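Local coordinates for protein glutathione-dependent peroxiredoxin (Sinorhizobium meliloti, PDB 3UMA) that probably reduces hydrogen peroxide and organic hydroperoxides to water and alcohols with glutathione as reductant, protecting the cell from oxidative damage, at residues Val59-Val64 / Lys149-Leu154; Pro65-Pro70 / Gly107-His112; Asp93-Val98 / Gly117-Leu122. All coordinates share one frame; numbering follows the deposited sequence.

Contact 1: residues Val59-Val64 / Lys149-Leu154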
# COMPACT_ATOMS: atom_id res chain seq x y z
N VAL A 59 4.80 -10.85 -0.81
CA VAL A 59 4.88 -9.39 -0.65
C VAL A 59 3.86 -8.85 0.37
O VAL A 59 2.71 -9.27 0.39
CB VAL A 59 4.72 -8.68 -2.03
CG1 VAL A 59 4.77 -7.16 -1.90
CG2 VAL A 59 5.80 -9.15 -3.02
N VAL A 60 4.30 -7.94 1.22
CA VAL A 60 3.40 -7.21 2.10
C VAL A 60 3.07 -5.88 1.43
O VAL A 60 3.96 -5.09 1.18
CB VAL A 60 4.02 -6.96 3.48
CG1 VAL A 60 3.22 -5.88 4.26
CG2 VAL A 60 4.05 -8.25 4.27
N LEU A 61 1.79 -5.69 1.07
CA LEU A 61 1.34 -4.44 0.50
C LEU A 61 0.44 -3.72 1.49
O LEU A 61 -0.54 -4.30 1.96
CB LEU A 61 0.54 -4.67 -0.80
CG LEU A 61 -0.07 -3.42 -1.48
CD1 LEU A 61 1.01 -2.46 -1.99
CD2 LEU A 61 -1.01 -3.79 -2.60
N PHE A 62 0.75 -2.47 1.81
CA PHE A 62 -0.25 -1.67 2.51
C PHE A 62 -0.62 -0.40 1.77
O PHE A 62 0.24 0.22 1.13
CB PHE A 62 0.12 -1.41 3.99
CG PHE A 62 1.37 -0.59 4.18
CD1 PHE A 62 2.64 -1.13 3.96
CD2 PHE A 62 1.28 0.72 4.66
CE1 PHE A 62 3.78 -0.37 4.17
CE2 PHE A 62 2.43 1.48 4.89
CZ PHE A 62 3.68 0.95 4.64
N ALA A 63 -1.89 -0.02 1.84
CA ALA A 63 -2.38 1.19 1.19
C ALA A 63 -2.75 2.26 2.21
O ALA A 63 -3.28 1.96 3.28
CB ALA A 63 -3.56 0.89 0.32
N VAL A 64 -2.48 3.52 1.86
CA VAL A 64 -2.80 4.66 2.73
C VAL A 64 -3.69 5.67 1.97
O VAL A 64 -3.55 5.82 0.75
CB VAL A 64 -1.50 5.35 3.26
CG1 VAL A 64 -0.63 4.38 4.08
CG2 VAL A 64 -0.66 5.93 2.11
N LYS A 149 -9.02 3.39 0.56
CA LYS A 149 -9.16 2.85 1.93
C LYS A 149 -7.80 2.43 2.50
O LYS A 149 -6.89 2.02 1.74
CB LYS A 149 -10.07 1.62 1.92
CG LYS A 149 -11.51 1.98 1.73
CD LYS A 149 -12.41 0.78 1.83
CE LYS A 149 -13.83 1.28 1.97
NZ LYS A 149 -14.80 0.19 1.70
N ARG A 150 -7.65 2.53 3.82
CA ARG A 150 -6.48 1.94 4.48
C ARG A 150 -6.64 0.41 4.56
O ARG A 150 -7.67 -0.09 5.00
CB ARG A 150 -6.25 2.56 5.86
CG ARG A 150 -4.98 2.10 6.57
CD ARG A 150 -4.73 2.81 7.94
NE ARG A 150 -5.10 4.22 7.91
CZ ARG A 150 -4.37 5.21 7.39
NH1 ARG A 150 -3.19 4.99 6.81
NH2 ARG A 150 -4.85 6.43 7.40
N TYR A 151 -5.62 -0.33 4.13
CA TYR A 151 -5.64 -1.79 4.19
C TYR A 151 -4.21 -2.30 4.19
O TYR A 151 -3.27 -1.55 3.88
CB TYR A 151 -6.47 -2.45 3.05
CG TYR A 151 -5.94 -2.22 1.63
CD1 TYR A 151 -4.79 -2.89 1.17
CD2 TYR A 151 -6.58 -1.33 0.76
CE1 TYR A 151 -4.29 -2.69 -0.12
CE2 TYR A 151 -6.09 -1.12 -0.55
CZ TYR A 151 -4.95 -1.81 -0.98
OH TYR A 151 -4.44 -1.59 -2.25
N SER A 152 -4.03 -3.56 4.58
CA SER A 152 -2.78 -4.25 4.33
C SER A 152 -3.14 -5.63 3.78
O SER A 152 -4.24 -6.15 4.01
CB SER A 152 -1.93 -4.40 5.60
OG SER A 152 -2.56 -5.32 6.47
N MSE A 153 -2.23 -6.21 3.02
CA MSE A 153 -2.49 -7.54 2.49
C MSE A 153 -1.18 -8.29 2.35
O MSE A 153 -0.14 -7.69 2.12
CB MSE A 153 -3.28 -7.50 1.17
CG MSE A 153 -2.67 -6.65 0.10
SE MSE A 153 -3.63 -6.79 -1.60
CE MSE A 153 -5.32 -5.89 -1.27
N LEU A 154 -1.25 -9.60 2.57
CA LEU A 154 -0.15 -10.49 2.23
C LEU A 154 -0.45 -11.13 0.87
O LEU A 154 -1.52 -11.72 0.67
CB LEU A 154 0.06 -11.56 3.32
CG LEU A 154 1.16 -12.61 3.13
CD1 LEU A 154 2.53 -11.95 3.02
CD2 LEU A 154 1.13 -13.63 4.27
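Arg150 meets Val64 just before strand 151-154 starts its antiparallel pairing with strand 59-64 in the central mixed sheet of a thioredoxin-like fold. Straight through its first two torsions, the chain bends at the third (chi3 -38°) and brings Arg150 NH1 to 3.8 Å from CG1 of Val64, which lies at the edge of the guanidinium group near its plane. NH2 is bonded to the carbonyl of Pro169, and the side chain also touches Cys72, the predicted peroxidatic cysteine, a position consistent with the arginine that peroxiredoxins keep beside this cysteine. Tyr151 follows in a hydrogen-bonded pair with Ala63. Its O accepts from Ala63 N at 2.9 Å, whereas the return bond from its N to Ala63 O is weak. With CG between its backbone N and carbonyl carbon (chi1 64°), the ring folds over the neighbouring strand, and Ala63 CB sits over one face, 3.5 Å from the ring centroid, as a CH-pi contact; Leu61 CD2 lies at the ring's edge. A serine in this position would probably leave the methyl of Ala63 without the ring face above it and Leu61 CD2 without its neighbour at the ring's edge. Ser152 belongs to a non-hydrogen-bonded pair, its CB 4.0 Å from Phe62 CB, while the ring of Phe62 leads away to stack on Tyr80. Two backbone bonds join Met153, modelled as selenomethionine, to Leu61: Met153 N gives to Leu61 O at 2.8 Å, and Leu61 N to Met153 O at 3.0 Å. The two side chains run side by side in the same direction, CG of Met153 against CB of Leu61 and SE near CD2. Leu154 finishes the pairing on the face shared with Phe62 and Ser152, where its CD1 comes within 4.2 Å of Val60 CG2.

Contact 2: residues Pro65-Pro70 / Gly107-His112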
# COMPACT_ATOMS: atom_id res chain seq x y z
N PRO A 65 -4.61 6.35 2.69
CA PRO A 65 -5.35 7.44 2.07
C PRO A 65 -4.46 8.56 1.52
O PRO A 65 -4.79 9.14 0.50
CB PRO A 65 -6.23 7.96 3.21
CG PRO A 65 -6.56 6.69 3.96
CD PRO A 65 -5.24 5.92 3.95
N GLY A 66 -3.33 8.86 2.15
CA GLY A 66 -2.57 9.99 1.66
C GLY A 66 -1.21 10.15 2.25
O GLY A 66 -1.05 10.13 3.46
N ALA A 67 -0.22 10.32 1.38
CA ALA A 67 1.08 10.77 1.82
C ALA A 67 0.97 12.06 2.64
O ALA A 67 0.16 12.94 2.33
CB ALA A 67 1.98 11.00 0.61
N PHE A 68 1.81 12.16 3.68
CA PHE A 68 1.87 13.31 4.59
C PHE A 68 0.63 13.53 5.47
O PHE A 68 0.59 14.48 6.25
CB PHE A 68 2.27 14.61 3.85
CG PHE A 68 3.65 14.55 3.23
CD1 PHE A 68 4.79 14.74 4.00
CD2 PHE A 68 3.80 14.30 1.87
CE1 PHE A 68 6.07 14.69 3.42
CE2 PHE A 68 5.08 14.23 1.28
CZ PHE A 68 6.21 14.43 2.05
N THR A 69 -0.40 12.69 5.35
CA THR A 69 -1.55 12.81 6.23
C THR A 69 -1.21 12.15 7.58
O THR A 69 -0.38 11.24 7.62
CB THR A 69 -2.85 12.25 5.61
OG1 THR A 69 -2.77 10.82 5.54
CG2 THR A 69 -3.07 12.81 4.20
N PRO A 70 -1.80 12.63 8.69
CA PRO A 70 -1.35 12.23 10.04
C PRO A 70 -1.38 10.73 10.37
O PRO A 70 -0.38 10.20 10.85
CB PRO A 70 -2.30 13.02 10.97
CG PRO A 70 -2.68 14.24 10.12
CD PRO A 70 -2.89 13.63 8.77
N GLY A 107 7.62 10.35 -3.83
CA GLY A 107 9.08 10.47 -3.66
C GLY A 107 9.52 11.36 -2.52
O GLY A 107 10.42 11.01 -1.75
N ALA A 108 8.89 12.53 -2.39
CA ALA A 108 9.17 13.39 -1.24
C ALA A 108 8.85 12.71 0.10
O ALA A 108 9.58 12.86 1.09
CB ALA A 108 8.42 14.71 -1.38
N TRP A 109 7.77 11.94 0.12
CA TRP A 109 7.36 11.22 1.34
C TRP A 109 8.33 10.10 1.69
O TRP A 109 8.64 9.87 2.86
CB TRP A 109 5.95 10.66 1.17
CG TRP A 109 5.25 10.30 2.47
CD1 TRP A 109 5.32 10.97 3.67
CD2 TRP A 109 4.34 9.21 2.67
NE1 TRP A 109 4.51 10.36 4.59
CE2 TRP A 109 3.89 9.28 4.01
CE3 TRP A 109 3.85 8.18 1.84
CZ2 TRP A 109 2.99 8.33 4.56
CZ3 TRP A 109 2.94 7.25 2.38
CH2 TRP A 109 2.52 7.34 3.73
N ALA A 110 8.82 9.40 0.67
CA ALA A 110 9.86 8.38 0.86
C ALA A 110 11.07 8.99 1.56
O ALA A 110 11.61 8.43 2.52
CB ALA A 110 10.26 7.78 -0.48
N THR A 111 11.49 10.16 1.08
CA THR A 111 12.71 10.81 1.57
C THR A 111 12.48 11.32 3.00
O THR A 111 13.30 11.10 3.90
CB THR A 111 13.12 11.97 0.63
OG1 THR A 111 13.38 11.46 -0.69
CG2 THR A 111 14.37 12.72 1.14
N HIS A 112 11.35 11.98 3.21
CA HIS A 112 11.14 12.60 4.50
C HIS A 112 10.69 11.66 5.62
O HIS A 112 10.92 11.94 6.78
CB HIS A 112 10.27 13.85 4.35
CG HIS A 112 10.97 14.93 3.57
ND1 HIS A 112 10.44 15.48 2.42
CD2 HIS A 112 12.18 15.51 3.75
CE1 HIS A 112 11.29 16.38 1.94
NE2 HIS A 112 12.35 16.41 2.73
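Trp109 reaches out of helix 107-112 toward the loop 65-70, where the pyrrole side of its indole meets Phe68 and the benzene side Ala67. Trp109 CB touches CE2 of Phe68 at 3.7 Å. Because CG stands anti to the backbone N (chi1 -162°), the indole heads into the loop, and CD1 comes to lie 3.7 Å above the centre of the Phe68 ring. The two aromatic planes are inclined at 49°, and the side chains slide past each other in opposite directions. The loop opens the PxxxTxxC motif of peroxiredoxins, which runs from Pro65 through Thr69 to the predicted active-site Cys72 in helix 70-82, and here it forms a type II turn from Gly66 to Thr69. Phe68 occupies the third position of the turn with a positive phi of 67°. Farther along the indole, Trp109 NE1 lies 3.4 Å from Phe68 N; both are donors, and NE1 makes instead a weak hydrogen bond to Ser73 OG. The six-membered ring lies beneath Ala67, whose CA stands over its centre, 3.7 Å from the centroid, in a CH-pi contact. On the same side, Ala67 CB sits past the rim, 3.6 Å from Trp109 CE3. At the tip, Trp109 CZ3 and CH2 lie 4.0 and 4.2 Å from Ala67 CA.

Contact 3: residues Asp93-Val98 / Gly117-Leu122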
# COMPACT_ATOMS: atom_id res chain seq x y z
N ASP A 93 9.60 -11.25 0.77
CA ASP A 93 10.63 -10.73 -0.13
C ASP A 93 10.65 -9.21 -0.22
O ASP A 93 11.73 -8.62 -0.36
CB ASP A 93 10.46 -11.32 -1.52
CG ASP A 93 10.48 -12.83 -1.51
OD1 ASP A 93 11.45 -13.38 -0.97
OD2 ASP A 93 9.52 -13.45 -2.00
N ASP A 94 9.47 -8.58 -0.16
CA ASP A 94 9.36 -7.13 -0.39
C ASP A 94 8.23 -6.47 0.40
O ASP A 94 7.25 -7.11 0.76
CB ASP A 94 9.13 -6.87 -1.89
CG ASP A 94 10.03 -5.78 -2.45
OD1 ASP A 94 10.55 -4.93 -1.67
OD2 ASP A 94 10.22 -5.77 -3.69
N ILE A 95 8.38 -5.17 0.66
CA ILE A 95 7.29 -4.40 1.25
C ILE A 95 7.02 -3.16 0.39
O ILE A 95 7.96 -2.48 -0.04
CB ILE A 95 7.61 -3.97 2.70
CG1 ILE A 95 8.03 -5.18 3.55
CG2 ILE A 95 6.38 -3.25 3.34
CD1 ILE A 95 8.69 -4.80 4.88
N ALA A 96 5.73 -2.91 0.16
CA ALA A 96 5.30 -1.75 -0.62
C ALA A 96 4.17 -1.01 0.06
O ALA A 96 3.28 -1.63 0.63
CB ALA A 96 4.85 -2.17 -2.00
N VAL A 97 4.21 0.32 -0.01
CA VAL A 97 3.06 1.17 0.29
C VAL A 97 2.55 1.76 -1.02
O VAL A 97 3.33 2.14 -1.89
CB VAL A 97 3.42 2.29 1.32
CG1 VAL A 97 4.55 3.21 0.81
CG2 VAL A 97 2.17 3.11 1.74
N VAL A 98 1.23 1.82 -1.17
CA VAL A 98 0.61 2.43 -2.33
C VAL A 98 -0.33 3.54 -1.86
O VAL A 98 -0.97 3.40 -0.81
CB VAL A 98 -0.15 1.38 -3.20
CG1 VAL A 98 -1.24 0.69 -2.43
CG2 VAL A 98 -0.73 2.01 -4.50
N GLY A 117 14.35 3.63 -0.22
CA GLY A 117 15.24 2.50 -0.37
C GLY A 117 14.96 1.32 0.54
O GLY A 117 15.56 0.25 0.38
N LYS A 118 14.07 1.50 1.51
CA LYS A 118 13.76 0.44 2.48
C LYS A 118 12.52 -0.32 2.04
O LYS A 118 12.35 -1.49 2.38
CB LYS A 118 13.50 1.03 3.87
CG LYS A 118 14.46 2.12 4.33
CD LYS A 118 15.70 1.56 4.99
CE LYS A 118 16.50 2.70 5.64
NZ LYS A 118 17.96 2.50 5.43
N ILE A 119 11.65 0.37 1.31
CA ILE A 119 10.30 -0.08 1.01
C ILE A 119 9.89 0.59 -0.30
O ILE A 119 10.34 1.70 -0.58
CB ILE A 119 9.40 0.31 2.24
CG1 ILE A 119 9.21 -0.88 3.15
CG2 ILE A 119 8.05 0.93 1.86
CD1 ILE A 119 9.18 -0.52 4.60
N HIS A 120 9.09 -0.08 -1.12
CA HIS A 120 8.55 0.60 -2.31
C HIS A 120 7.53 1.69 -1.93
O HIS A 120 6.71 1.50 -1.02
CB HIS A 120 7.90 -0.38 -3.28
CG HIS A 120 8.85 -1.37 -3.88
ND1 HIS A 120 9.45 -1.18 -5.11
CD2 HIS A 120 9.27 -2.58 -3.44
CE1 HIS A 120 10.21 -2.23 -5.39
NE2 HIS A 120 10.12 -3.09 -4.39
N PHE A 121 7.60 2.83 -2.62
CA PHE A 121 6.59 3.88 -2.52
C PHE A 121 5.92 3.99 -3.88
O PHE A 121 6.49 4.57 -4.81
CB PHE A 121 7.23 5.22 -2.10
CG PHE A 121 7.58 5.27 -0.62
CD1 PHE A 121 6.82 6.05 0.26
CD2 PHE A 121 8.66 4.54 -0.12
CE1 PHE A 121 7.13 6.12 1.62
CE2 PHE A 121 8.96 4.56 1.24
CZ PHE A 121 8.18 5.35 2.11
N LEU A 122 4.73 3.41 -3.98
CA LEU A 122 4.04 3.27 -5.24
C LEU A 122 2.96 4.34 -5.38
O LEU A 122 2.09 4.49 -4.52
CB LEU A 122 3.39 1.88 -5.35
CG LEU A 122 4.27 0.65 -5.14
CD1 LEU A 122 3.43 -0.62 -5.23
CD2 LEU A 122 5.40 0.63 -6.19
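His120 NE2 donates to Asp94 OD2 at 2.8 Å, a histidine-carboxylate hydrogen bond at the start of a parallel strand pair. The two strands, 94-98 and 120-122, are the beta elements of a beta-alpha-beta crossover through helix 103-113. The bond is bent, 137° at the hydrogen, and reaches the carboxylate from above its plane, the carboxylate and imidazole planes standing 66° apart. OD2 also has a long, weak ion pair with Lys57. ND1 of the imidazole is bonded to Glu39, so that both ring nitrogens have acidic partners, which would probably favour a protonated ring. In the parallel pairing, His120 takes Ile95 O with its N, returns its O to Val97 N at 2.9 Å, and Leu122 N continues to Val97 O at 2.8 Å. Ile119 CG1 packs against Ile95 CB at 3.5 Å. On the face shared by Ala96, Val98, His120 and Leu122, the methyl of Ala96 touches both His120 CB and Leu122 CD1. The reverse face faces helix 103-113: there Val97 holds CG1 between its backbone N and carbonyl carbon (chi1 59°), which places that methyl over the Phe121 ring, 3.7 Å above its plane and offset toward the rim.

Overall arrangement
Contacts 1 and 3 are two seams of one sheet, their centres about 10 Å apart, separated by the pairing of strands 58-64 and 94-99: Phe62 N is 2.9 Å from Ala96 O, a probable hydrogen bond. Loop 65-70 of contact 2 follows directly on segment 59-64 of contact 1, and helix 103-113 of contact 2 is the crossover helix of contact 3; Trp109 CE3 packs 3.9 Å from Phe121 CE1, and Val64 CG2 3.8 Å from Trp109 CH2. Contacts 1 and 2 converge on the predicted active-site Cys72, whose side chain is about 3 Å from that of Arg150 and about 4 Å from that of Trp109, whereas Val97 of contact 3 stands about 7 Å away.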